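Local coordinates for protein lysine specific cysteine protease (Porphyromonas gingivalis, PDB 3KM5) that cleaves proteins after lysine as a secreted protease and probable virulence factor, this chain being its K2 cleaved adhesin domain, a calcium-binding jelly roll of a kind haemolytic in vitro, at residues Asp66-Ser71 and Ala157-Asn162. Residues are numbered along the deposited sequence; the frame is centred on the assembly and turned at random.
Sequences DNYLIS and AFRHYN. With CA (calcium ion), chain C.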
# COMPACT_ATOMS: atom_id res chain seq x y z
N ASP A 66 -8.54 6.60 -5.24
CA ASP A 66 -9.37 5.49 -4.78
C ASP A 66 -8.83 4.24 -5.46
O ASP A 66 -9.36 3.77 -6.48
CB ASP A 66 -10.86 5.74 -5.03
CG ASP A 66 -11.75 4.67 -4.39
OD1 ASP A 66 -11.21 3.80 -3.71
OD2 ASP A 66 -12.98 4.64 -4.63
N ASN A 67 -7.72 3.77 -4.91
CA ASN A 67 -6.91 2.76 -5.55
C ASN A 67 -6.96 1.47 -4.74
O ASN A 67 -6.68 1.46 -3.54
CB ASN A 67 -5.43 3.20 -5.64
CG ASN A 67 -5.23 4.49 -6.38
OD1 ASN A 67 -5.99 4.82 -7.28
ND2 ASN A 67 -4.14 5.19 -6.05
N TYR A 68 -7.33 0.36 -5.39
CA TYR A 68 -7.36 -0.97 -4.76
C TYR A 68 -6.19 -1.84 -5.18
O TYR A 68 -5.89 -1.98 -6.36
CB TYR A 68 -8.66 -1.71 -5.13
CG TYR A 68 -9.99 -1.14 -4.65
CD1 TYR A 68 -10.78 -1.84 -3.73
CD2 TYR A 68 -10.48 0.00 -5.18
CE1 TYR A 68 -12.01 -1.38 -3.34
CE2 TYR A 68 -11.73 0.49 -4.78
CZ TYR A 68 -12.46 -0.21 -3.87
OH TYR A 68 -13.71 0.30 -3.51
N LEU A 69 -5.62 -2.48 -4.19
CA LEU A 69 -4.59 -3.50 -4.37
C LEU A 69 -5.18 -4.80 -3.83
O LEU A 69 -5.46 -4.90 -2.63
CB LEU A 69 -3.33 -3.11 -3.60
CG LEU A 69 -2.21 -4.15 -3.54
CD1 LEU A 69 -1.64 -4.32 -4.91
CD2 LEU A 69 -1.15 -3.68 -2.62
N ILE A 70 -5.35 -5.79 -4.70
CA ILE A 70 -6.11 -7.01 -4.41
C ILE A 70 -5.27 -8.28 -4.51
O ILE A 70 -4.59 -8.53 -5.51
CB ILE A 70 -7.33 -7.12 -5.38
CG1 ILE A 70 -8.19 -5.86 -5.28
CG2 ILE A 70 -8.20 -8.35 -5.09
CD1 ILE A 70 -9.30 -5.72 -6.36
N SER A 71 -5.29 -9.05 -3.43
CA SER A 71 -4.49 -10.28 -3.35
C SER A 71 -4.99 -11.34 -4.31
O SER A 71 -6.07 -11.27 -4.88
CB SER A 71 -4.53 -10.86 -1.94
OG SER A 71 -5.82 -11.38 -1.62
N ALA A 157 -7.96 -6.80 0.11
CA ALA A 157 -7.61 -5.60 -0.63
C ALA A 157 -7.12 -4.52 0.31
O ALA A 157 -7.60 -4.40 1.44
CB ALA A 157 -8.85 -5.06 -1.38
N PHE A 158 -6.16 -3.73 -0.16
CA PHE A 158 -5.75 -2.49 0.49
C PHE A 158 -6.23 -1.36 -0.42
O PHE A 158 -5.97 -1.35 -1.64
CB PHE A 158 -4.22 -2.44 0.65
CG PHE A 158 -3.70 -3.47 1.55
CD1 PHE A 158 -3.43 -3.16 2.88
CD2 PHE A 158 -3.43 -4.74 1.10
CE1 PHE A 158 -2.96 -4.12 3.76
CE2 PHE A 158 -2.95 -5.71 1.96
CZ PHE A 158 -2.69 -5.40 3.31
N ARG A 159 -6.94 -0.41 0.18
CA ARG A 159 -7.61 0.65 -0.56
C ARG A 159 -7.11 1.98 -0.05
O ARG A 159 -7.33 2.31 1.10
CB ARG A 159 -9.13 0.54 -0.40
CG ARG A 159 -9.90 1.54 -1.25
CD ARG A 159 -11.35 1.45 -0.87
NE ARG A 159 -12.20 2.41 -1.57
CZ ARG A 159 -13.48 2.62 -1.31
NH1 ARG A 159 -14.10 1.95 -0.34
NH2 ARG A 159 -14.14 3.52 -2.02
N HIS A 160 -6.40 2.72 -0.90
CA HIS A 160 -5.94 4.06 -0.57
C HIS A 160 -7.01 5.01 -1.09
O HIS A 160 -7.25 5.11 -2.30
CB HIS A 160 -4.56 4.31 -1.25
CG HIS A 160 -3.95 5.66 -1.00
ND1 HIS A 160 -3.06 6.22 -1.89
CD2 HIS A 160 -4.03 6.53 0.06
CE1 HIS A 160 -2.57 7.33 -1.38
NE2 HIS A 160 -3.16 7.56 -0.22
N TYR A 161 -7.67 5.71 -0.17
CA TYR A 161 -8.83 6.50 -0.55
C TYR A 161 -9.16 7.49 0.52
O TYR A 161 -8.57 7.47 1.58
CB TYR A 161 -10.02 5.59 -0.86
CG TYR A 161 -10.88 5.15 0.30
CD1 TYR A 161 -12.24 5.42 0.30
CD2 TYR A 161 -10.36 4.45 1.38
CE1 TYR A 161 -13.03 5.04 1.34
CE2 TYR A 161 -11.16 4.06 2.40
CZ TYR A 161 -12.50 4.36 2.39
OH TYR A 161 -13.35 3.97 3.42
N ASN A 162 -10.13 8.36 0.23
CA ASN A 162 -10.64 9.29 1.25
C ASN A 162 -9.55 10.23 1.78
O ASN A 162 -9.52 10.54 2.97
CB ASN A 162 -11.34 8.55 2.41
CG ASN A 162 -12.81 8.36 2.20
OD1 ASN A 162 -13.33 8.51 1.08
ND2 ASN A 162 -13.51 8.02 3.28
CA CA C . -6.16 6.44 -9.08
O HOH W 1 -5.15 8.15 -7.65
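Leu69 and Phe158 pair on the inward face of two antiparallel strands, and their backbones trade two hydrogen bonds, Leu69 N to Phe158 O and Phe158 N to Leu69 O, each 2.8 Å. This is the tightly packed side: Phe158 carries its ring onto Leu171 and Ile174 of the other sheet, while Leu69 packs against Trp21 and Trp33, so bulky apolar residues suit both places. Further along, Asn67 and His160 form the next hydrogen-bonded pair; their buried side chains share Ser55 as a polar partner. These are adjacent inner strands of one sheet of the adhesin's beta jelly roll, and Asn67 fastens strand 66-70 to a calcium ion through OD1 at 2.4 Å, with Asp25, Asp27, Asp29 and Gln31 as further ligands. On the outer face Ile70 and Ala157 keep one end buried and apolar; the other, with Asp66, Arg159 and Tyr161, is partly exposed and suits opposite charges. There Arg159, extended from CG to NE, lays CG over the Tyr68 ring, 4.0 Å from its centroid, as a CH-pi contact. Its guanidinium, sandwiched between Tyr68 OH and Tyr161 CD1, grips Asp66 side-on in a salt bridge: NE reaches OD1 at 2.7 Å, nearly straight at 172°, and NH2 meets OD2 at 3.1 Å.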